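Local coordinates for protein UDP-N-acetylglucosamine 2-epimerase (Listeria monocytogenes, PDB 3OT5) that probably interconverts UDP-N-acetylglucosamine and UDP-N-acetylmannosamine by epimerising the sugar at C2, as a two-domain, Rossmann-like enzyme of the non-hydrolysing 2-epimerase family, at residues 223-228 with 357-362; 301-306 with 363-368. All coordinates share one frame; numbering follows the deposited sequence.

Interaction 1 of 2, residues 223-228 with 357-362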
ATOM      1  N   ASP A 223       0.483 -22.832  19.435  1.00 71.22           N
ATOM      2  CA  ASP A 223       0.029 -23.536  18.231  1.00 71.03           C
ATOM      3  C   ASP A 223      -1.254 -22.927  17.647  1.00 67.79           C
ATOM      4  O   ASP A 223      -1.744 -23.389  16.617  1.00 68.74           O
ATOM      5  CB  ASP A 223      -0.206 -25.025  18.531  1.00 74.31           C
ATOM      6  CG  ASP A 223       1.070 -25.763  18.942  1.00 78.48           C
ATOM      7  OD1 ASP A 223       0.944 -26.839  19.569  1.00 82.32           O
ATOM      8  OD2 ASP A 223       2.191 -25.276  18.651  1.00 78.00           O
ATOM      9  N   ASN A 224      -1.794 -21.896  18.295  1.00 64.70           N
ATOM     10  CA  ASN A 224      -3.022 -21.250  17.815  1.00 61.01           C
ATOM     11  C   ASN A 224      -2.884 -20.490  16.522  1.00 57.87           C
ATOM     12  O   ASN A 224      -1.839 -19.922  16.224  1.00 56.40           O
ATOM     13  CB  ASN A 224      -3.587 -20.297  18.866  1.00 59.58           C
ATOM     14  CG  ASN A 224      -4.191 -21.020  20.029  1.00 60.64           C
ATOM     15  OD1 ASN A 224      -4.629 -22.157  19.896  1.00 61.47           O
ATOM     16  ND2 ASN A 224      -4.260 -20.354  21.170  1.00 58.91           N
ATOM     17  N   ARG A 225      -3.987 -20.458  15.780  1.00 56.41           N
ATOM     18  CA  ARG A 225      -4.053 -19.764  14.506  1.00 54.08           C
ATOM     19  C   ARG A 225      -4.543 -18.342  14.718  1.00 51.62           C
ATOM     20  O   ARG A 225      -5.651 -18.106  15.202  1.00 50.96           O
ATOM     21  CB  ARG A 225      -4.944 -20.541  13.553  1.00 54.36           C
ATOM     22  CG  ARG A 225      -4.343 -21.901  13.254  1.00 56.74           C
ATOM     23  CD  ARG A 225      -5.227 -22.751  12.403  1.00 58.78           C
ATOM     24  NE  ARG A 225      -6.467 -23.127  13.077  1.00 55.53           N
ATOM     25  CZ  ARG A 225      -7.444 -23.787  12.474  1.00 53.85           C
ATOM     26  NH1 ARG A 225      -7.311 -24.134  11.198  1.00 55.96           N
ATOM     27  NH2 ARG A 225      -8.549 -24.089  13.135  1.00 55.50           N
ATOM     28  N   LEU A 226      -3.686 -17.401  14.349  1.00 49.36           N
ATOM     29  CA  LEU A 226      -3.961 -15.996  14.511  1.00 46.81           C
ATOM     30  C   LEU A 226      -4.876 -15.440  13.420  1.00 45.64           C
ATOM     31  O   LEU A 226      -4.599 -15.566  12.222  1.00 45.14           O
ATOM     32  CB  LEU A 226      -2.633 -15.222  14.537  1.00 45.86           C
ATOM     33  CG  LEU A 226      -2.668 -13.684  14.575  1.00 45.58           C
ATOM     34  CD1 LEU A 226      -3.499 -13.168  15.738  1.00 45.62           C
ATOM     35  CD2 LEU A 226      -1.249 -13.131  14.645  1.00 43.03           C
ATOM     36  N   ILE A 227      -5.989 -14.856  13.852  1.00 44.40           N
ATOM     37  CA  ILE A 227      -6.911 -14.205  12.952  1.00 43.45           C
ATOM     38  C   ILE A 227      -6.774 -12.720  13.248  1.00 41.70           C
ATOM     39  O   ILE A 227      -6.888 -12.297  14.394  1.00 42.90           O
ATOM     40  CB  ILE A 227      -8.346 -14.572  13.169  1.00 44.12           C
ATOM     41  CG1 ILE A 227      -8.572 -16.064  12.916  1.00 46.93           C
ATOM     42  CG2 ILE A 227      -9.224 -13.721  12.213  1.00 45.02           C
ATOM     43  CD1 ILE A 227      -9.967 -16.505  13.231  1.00 49.50           C
ATOM     44  N   LEU A 228      -6.524 -11.941  12.215  1.00 40.15           N
ATOM     45  CA  LEU A 228      -6.362 -10.507  12.362  1.00 40.49           C
ATOM     46  C   LEU A 228      -7.543  -9.835  11.680  1.00 40.68           C
ATOM     47  O   LEU A 228      -7.982 -10.276  10.614  1.00 41.50           O
ATOM     48  CB  LEU A 228      -5.041 -10.096  11.711  1.00 40.08           C
ATOM     49  CG  LEU A 228      -4.546  -8.656  11.768  1.00 42.05           C
ATOM     50  CD1 LEU A 228      -4.405  -8.165  13.196  1.00 40.69           C
ATOM     51  CD2 LEU A 228      -3.203  -8.583  11.031  1.00 42.55           C
ATOM     52  N   ASP A 357     -14.487 -22.217   6.703  1.00 64.97           N
ATOM     53  CA  ASP A 357     -14.016 -22.904   5.500  1.00 67.34           C
ATOM     54  C   ASP A 357     -12.496 -22.929   5.490  1.00 65.12           C
ATOM     55  O   ASP A 357     -11.882 -23.996   5.387  1.00 66.42           O
ATOM     56  CB  ASP A 357     -14.518 -22.177   4.247  1.00 67.16           C
ATOM     57  CG  ASP A 357     -14.027 -22.813   2.952  1.00 71.94           C
ATOM     58  OD1 ASP A 357     -13.675 -22.048   2.020  1.00 73.72           O
ATOM     59  OD2 ASP A 357     -13.960 -24.060   2.870  1.00 75.68           O
ATOM     60  N   LEU A 358     -11.900 -21.745   5.617  1.00 61.86           N
ATOM     61  CA  LEU A 358     -10.443 -21.594   5.619  1.00 60.51           C
ATOM     62  C   LEU A 358      -9.784 -22.261   6.820  1.00 60.68           C
ATOM     63  O   LEU A 358      -8.720 -22.871   6.697  1.00 61.90           O
ATOM     64  CB  LEU A 358     -10.059 -20.112   5.574  1.00 57.83           C
ATOM     65  CG  LEU A 358     -10.444 -19.400   4.281  1.00 58.79           C
ATOM     66  CD1 LEU A 358     -10.098 -17.915   4.341  1.00 55.75           C
ATOM     67  CD2 LEU A 358      -9.753 -20.067   3.112  1.00 60.70           C
ATOM     68  N   LEU A 359     -10.412 -22.149   7.981  1.00 60.21           N
ATOM     69  CA  LEU A 359      -9.870 -22.764   9.183  1.00 61.18           C
ATOM     70  C   LEU A 359      -9.945 -24.306   9.179  1.00 64.33           C
ATOM     71  O   LEU A 359      -9.015 -24.972   9.637  1.00 64.05           O
ATOM     72  CB  LEU A 359     -10.580 -22.208  10.423  1.00 60.28           C
ATOM     73  CG  LEU A 359     -10.283 -20.740  10.732  1.00 58.61           C
ATOM     74  CD1 LEU A 359     -11.228 -20.206  11.797  1.00 56.83           C
ATOM     75  CD2 LEU A 359      -8.819 -20.564  11.152  1.00 58.49           C
ATOM     76  N   ASP A 360     -11.021 -24.867   8.630  1.00 67.02           N
ATOM     77  CA  ASP A 360     -11.223 -26.333   8.640  1.00 71.44           C
ATOM     78  C   ASP A 360     -10.667 -27.102   7.449  1.00 74.07           C
ATOM     79  O   ASP A 360     -10.474 -28.324   7.521  1.00 78.01           O
ATOM     80  CB  ASP A 360     -12.718 -26.633   8.726  1.00 73.72           C
ATOM     81  CG  ASP A 360     -13.384 -25.953   9.902  1.00 72.92           C
ATOM     82  OD1 ASP A 360     -12.715 -25.161  10.605  1.00 70.80           O
ATOM     83  OD2 ASP A 360     -14.587 -26.194  10.114  1.00 71.74           O
ATOM     84  N   ASN A 361     -10.433 -26.396   6.352  1.00 73.27           N
ATOM     85  CA  ASN A 361      -9.934 -26.998   5.134  1.00 74.97           C
ATOM     86  C   ASN A 361      -8.574 -26.431   4.759  1.00 73.17           C
ATOM     87  O   ASN A 361      -8.472 -25.354   4.152  1.00 70.22           O
ATOM     88  CB  ASN A 361     -10.934 -26.736   4.016  1.00 76.20           C
ATOM     89  CG  ASN A 361     -12.332 -27.206   4.369  1.00 79.11           C
ATOM     90  OD1 ASN A 361     -12.531 -28.330   4.841  1.00 83.76           O
ATOM     91  ND2 ASN A 361     -13.317 -26.352   4.114  1.00 80.34           N
ATOM     92  N   LYS A 362      -7.530 -27.158   5.141  1.00 74.64           N
ATOM     93  CA  LYS A 362      -6.143 -26.782   4.858  1.00 74.01           C
ATOM     94  C   LYS A 362      -5.920 -26.622   3.346  1.00 73.73           C
ATOM     95  O   LYS A 362      -5.096 -25.808   2.915  1.00 71.13           O
ATOM     96  CB  LYS A 362      -5.220 -27.841   5.477  1.00 77.29           C
ATOM     97  CG  LYS A 362      -3.702 -27.689   5.314  1.00 79.73           C
ATOM     98  CD  LYS A 362      -3.188 -28.025   3.918  1.00 84.76           C
ATOM     99  CE  LYS A 362      -1.681 -28.311   3.950  1.00 88.25           C
ATOM    100  NZ  LYS A 362      -0.893 -27.184   4.538  1.00 86.59           N
TER
HETATM  101  O   HOH W   1     -10.160 -25.849  12.160  1.00 62.65           O
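Arg225, the first residue of strand 225-229, reaches the C-terminal end of helix 348-360 and donates NH1 to the backbone O of Leu359. The separation of NH1 and Leu359 O, 2.5 Å, is shorter than usual, so its exact length is doubtful; the N-H...O angle is 157°. The same guanidinium lies over the leucine side chain: Leu359 CD2 sits above the centre of one face, 3.7 Å from Arg225 CZ. A bend at chi3 (-66°) in an otherwise extended arginine chain turns the flat group across this methyl. Farther along the strand, Ile227 CD1 touches Leu359 CD1 at 4.2 Å, the side chains crossing at about a right angle. The two branches of Leu359 thus divide the work, CD2 meeting the guanidinium and CD1 the isoleucine. A water at the guanidinium edge accepts from Arg225 NH2 at 2.6 Å, donates to Asp360 OD1 at 3.1 Å and makes a weak bond to Leu359 O. Further out, Asp257 forms a salt bridge with Arg225 NH2, Tyr303 adds a cation-pi contact, and Arg255 pairs with Asp360. Cationic group and helix-end carbonyl are probably electrostatically complementary, and carbonyl, water and the nearby carboxylates of Asp257 and Asp360 probably offset the arginine's charge.

Interaction 2 of 2, residues 301-306 with 363-368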
ATOM      1  N   LYS A 301       2.507 -13.554  10.815  1.00 61.20           N
ATOM      2  CA  LYS A 301       2.177 -14.739  11.615  1.00 61.10           C
ATOM      3  C   LYS A 301       0.681 -15.069  11.592  1.00 58.36           C
ATOM      4  O   LYS A 301       0.236 -16.021  12.228  1.00 59.40           O
ATOM      5  CB  LYS A 301       2.666 -14.539  13.058  1.00 63.60           C
ATOM      6  CG  LYS A 301       2.483 -15.751  13.987  1.00 67.05           C
ATOM      7  CD  LYS A 301       3.155 -17.018  13.433  1.00 73.05           C
ATOM      8  CE  LYS A 301       2.993 -18.211  14.378  1.00 75.19           C
ATOM      9  NZ  LYS A 301       3.580 -19.451  13.807  1.00 79.60           N
ATOM     10  N   SER A 302      -0.091 -14.298  10.835  1.00 54.56           N
ATOM     11  CA  SER A 302      -1.532 -14.505  10.745  1.00 51.89           C
ATOM     12  C   SER A 302      -1.907 -15.687   9.845  1.00 51.95           C
ATOM     13  O   SER A 302      -1.216 -15.990   8.869  1.00 51.68           O
ATOM     14  CB  SER A 302      -2.203 -13.232  10.239  1.00 50.20           C
ATOM     15  OG  SER A 302      -1.914 -12.146  11.104  1.00 48.41           O
ATOM     16  N   TYR A 303      -2.997 -16.355  10.199  1.00 50.21           N
ATOM     17  CA  TYR A 303      -3.499 -17.480   9.438  1.00 50.35           C
ATOM     18  C   TYR A 303      -4.455 -16.914   8.398  1.00 48.50           C
ATOM     19  O   TYR A 303      -4.532 -17.408   7.278  1.00 49.40           O
ATOM     20  CB  TYR A 303      -4.214 -18.472  10.360  1.00 51.86           C
ATOM     21  CG  TYR A 303      -4.669 -19.755   9.704  1.00 52.47           C
ATOM     22  CD1 TYR A 303      -3.794 -20.824   9.542  1.00 54.08           C
ATOM     23  CD2 TYR A 303      -5.989 -19.921   9.286  1.00 55.71           C
ATOM     24  CE1 TYR A 303      -4.213 -22.024   8.953  1.00 53.28           C
ATOM     25  CE2 TYR A 303      -6.420 -21.119   8.699  1.00 54.53           C
ATOM     26  CZ  TYR A 303      -5.523 -22.161   8.530  1.00 54.87           C
ATOM     27  OH  TYR A 303      -5.946 -23.342   7.949  1.00 61.49           O
ATOM     28  N   LEU A 304      -5.190 -15.876   8.772  1.00 45.15           N
ATOM     29  CA  LEU A 304      -6.106 -15.249   7.839  1.00 44.24           C
ATOM     30  C   LEU A 304      -6.400 -13.855   8.362  1.00 42.68           C
ATOM     31  O   LEU A 304      -6.204 -13.554   9.544  1.00 42.40           O
ATOM     32  CB  LEU A 304      -7.392 -16.079   7.645  1.00 45.74           C
ATOM     33  CG  LEU A 304      -8.505 -15.998   8.690  1.00 44.83           C
ATOM     34  CD1 LEU A 304      -9.246 -14.696   8.483  1.00 43.14           C
ATOM     35  CD2 LEU A 304      -9.494 -17.149   8.580  1.00 48.36           C
ATOM     36  N   VAL A 305      -6.846 -12.989   7.473  1.00 42.84           N
ATOM     37  CA  VAL A 305      -7.139 -11.621   7.853  1.00 41.90           C
ATOM     38  C   VAL A 305      -8.436 -11.163   7.237  1.00 41.10           C
ATOM     39  O   VAL A 305      -8.730 -11.485   6.089  1.00 43.00           O
ATOM     40  CB  VAL A 305      -5.988 -10.664   7.424  1.00 41.06           C
ATOM     41  CG1 VAL A 305      -5.670 -10.831   5.965  1.00 44.01           C
ATOM     42  CG2 VAL A 305      -6.337  -9.177   7.733  1.00 44.13           C
ATOM     43  N   PHE A 306      -9.232 -10.466   8.038  1.00 41.46           N
ATOM     44  CA  PHE A 306     -10.482  -9.863   7.607  1.00 41.20           C
ATOM     45  C   PHE A 306     -10.178  -8.398   7.512  1.00 40.08           C
ATOM     46  O   PHE A 306      -9.722  -7.829   8.476  1.00 39.22           O
ATOM     47  CB  PHE A 306     -11.592  -9.968   8.651  1.00 41.80           C
ATOM     48  CG  PHE A 306     -12.179 -11.338   8.822  1.00 45.02           C
ATOM     49  CD1 PHE A 306     -13.157 -11.797   7.949  1.00 47.59           C
ATOM     50  CD2 PHE A 306     -11.840 -12.126   9.920  1.00 45.98           C
ATOM     51  CE1 PHE A 306     -13.745 -13.056   8.133  1.00 51.66           C
ATOM     52  CE2 PHE A 306     -12.417 -13.371  10.112  1.00 47.39           C
ATOM     53  CZ  PHE A 306     -13.368 -13.841   9.213  1.00 51.09           C
ATOM     54  N   GLU A 363      -6.675 -27.384   2.550  1.00 75.89           N
ATOM     55  CA  GLU A 363      -6.580 -27.323   1.085  1.00 76.22           C
ATOM     56  C   GLU A 363      -7.017 -25.953   0.575  1.00 70.83           C
ATOM     57  O   GLU A 363      -6.399 -25.410  -0.333  1.00 69.51           O
ATOM     58  CB  GLU A 363      -7.460 -28.385   0.423  1.00 79.89           C
ATOM     59  CG  GLU A 363      -7.214 -29.802   0.886  1.00 86.95           C
ATOM     60  CD  GLU A 363      -8.109 -30.799   0.181  1.00 93.63           C
ATOM     61  OE1 GLU A 363      -8.728 -30.426  -0.843  1.00 94.42           O
ATOM     62  OE2 GLU A 363      -8.187 -31.959   0.644  1.00 98.62           O
ATOM     63  N   SER A 364      -8.101 -25.417   1.140  1.00 68.36           N
ATOM     64  CA  SER A 364      -8.615 -24.095   0.751  1.00 65.40           C
ATOM     65  C   SER A 364      -7.676 -22.987   1.183  1.00 60.88           C
ATOM     66  O   SER A 364      -7.575 -21.950   0.521  1.00 60.13           O
ATOM     67  CB  SER A 364      -9.982 -23.829   1.377  1.00 64.61           C
ATOM     68  OG  SER A 364     -10.950 -24.740   0.897  1.00 69.99           O
ATOM     69  N   HIS A 365      -6.993 -23.219   2.298  1.00 70.82           N
ATOM     70  CA  HIS A 365      -6.080 -22.246   2.845  1.00 67.97           C
ATOM     71  C   HIS A 365      -4.840 -22.126   1.964  1.00 67.86           C
ATOM     72  O   HIS A 365      -4.507 -21.041   1.493  1.00 63.85           O
ATOM     73  CB  HIS A 365      -5.691 -22.626   4.278  1.00 69.06           C
ATOM     74  CG  HIS A 365      -5.002 -21.527   5.016  1.00 67.22           C
ATOM     75  ND1 HIS A 365      -3.636 -21.345   4.984  1.00 65.09           N
ATOM     76  CD2 HIS A 365      -5.499 -20.525   5.777  1.00 66.31           C
ATOM     77  CE1 HIS A 365      -3.321 -20.290   5.710  1.00 63.80           C
ATOM     78  NE2 HIS A 365      -4.433 -19.775   6.203  1.00 63.78           N
ATOM     79  N   ASP A 366      -4.168 -23.247   1.727  1.00 71.16           N
ATOM     80  CA  ASP A 366      -2.971 -23.243   0.895  1.00 72.71           C
ATOM     81  C   ASP A 366      -3.284 -22.813  -0.541  1.00 72.18           C
ATOM     82  O   ASP A 366      -2.410 -22.289  -1.239  1.00 69.39           O
ATOM     83  CB  ASP A 366      -2.266 -24.601   0.945  1.00 77.85           C
ATOM     84  CG  ASP A 366      -1.637 -24.874   2.302  1.00 80.51           C
ATOM     85  OD1 ASP A 366      -1.604 -23.944   3.147  1.00 77.11           O
ATOM     86  OD2 ASP A 366      -1.160 -26.006   2.522  1.00 81.22           O
ATOM     87  N   LYS A 367      -4.524 -23.044  -0.976  1.00 73.25           N
ATOM     88  CA  LYS A 367      -4.950 -22.627  -2.303  1.00 73.70           C
ATOM     89  C   LYS A 367      -4.796 -21.111  -2.380  1.00 69.28           C
ATOM     90  O   LYS A 367      -4.250 -20.577  -3.346  1.00 69.03           O
ATOM     91  CB  LYS A 367      -6.400 -23.022  -2.545  1.00 75.55           C
ATOM     92  CG  LYS A 367      -6.932 -22.641  -3.915  1.00 78.98           C
ATOM     93  CD  LYS A 367      -8.368 -23.131  -4.143  1.00 83.69           C
ATOM     94  CE  LYS A 367      -8.478 -24.647  -4.062  1.00 89.00           C
ATOM     95  NZ  LYS A 367      -9.842 -25.143  -4.403  1.00 93.92           N
ATOM     96  N   MET A 368      -5.276 -20.415  -1.356  1.00 66.61           N
ATOM     97  CA  MET A 368      -5.149 -18.962  -1.324  1.00 63.46           C
ATOM     98  C   MET A 368      -3.727 -18.566  -0.942  1.00 62.58           C
ATOM     99  O   MET A 368      -3.161 -17.627  -1.507  1.00 61.34           O
ATOM    100  CB  MET A 368      -6.125 -18.351  -0.334  1.00 62.00           C
ATOM    101  CG  MET A 368      -7.584 -18.595  -0.669  1.00 63.46           C
ATOM    102  SD  MET A 368      -8.655 -17.737   0.500  1.00 60.57           S
ATOM    103  CE  MET A 368      -8.197 -16.035   0.200  1.00 58.37           C
TER
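Tyr303 and His365 stack face to face where strand 302-307 of the C-terminal Rossmann-like domain meets helix 362-370. Their ring centroids are 3.7 Å apart and the planes are inclined by 24°. The tight part lies at the histidine's NE2-CD2 side: NE2 sits over the centre of the tyrosine ring, while CD2 comes within 3.1 Å of Tyr303 CE2, an unusually short and somewhat doubtful distance. Both side chains extend with CG opposite the backbone N (chi1 -167° for His365), which brings the imidazole across the phenol and up to the tyrosine's own backbone. There His365 NE2 donates to Tyr303 O at 2.6 Å, nearly in the imidazole plane, with an N-H...O angle of 161°. One residue therefore supplies both the ring facing the histidine and the acceptor for its N-H, fixing the rotation of the imidazole. Tyr303 OH is held separately, in a hydrogen bond with the backbone O of Leu358. Beside the stack His365 also touches Pro322. The outer side is looser: Asp366, the next residue of the helix, joins Lys362 in a salt bridge through OD2, while its other carboxylate oxygen lies in plane at the imidazole edge without bonding to it directly, Asp366 OD1 standing 3.8 Å from His365 ND1.

Overall arrangement
The two contacts lie side by side, their centres about 7 Å apart, at the N-terminal ends of two middle strands of the C-terminal domain. Strands 225-229 and 302-307 are parallel neighbours in its six-stranded sheet, joined by a probable hydrogen bond between Leu226 O and Tyr303 N, while helices 348-360 and 362-370 follow each other directly in the chain. The order is strand, strand, helix, helix, so interactions 1 and 2 interleave. Leu359 CD2 and Tyr303 CD2, 3.5 Å apart, bring them into direct contact. Together they seat helices 348-360 and 362-370, consecutive in sequence, beside strands of the Rossmann-like sheet that come earlier in the chain.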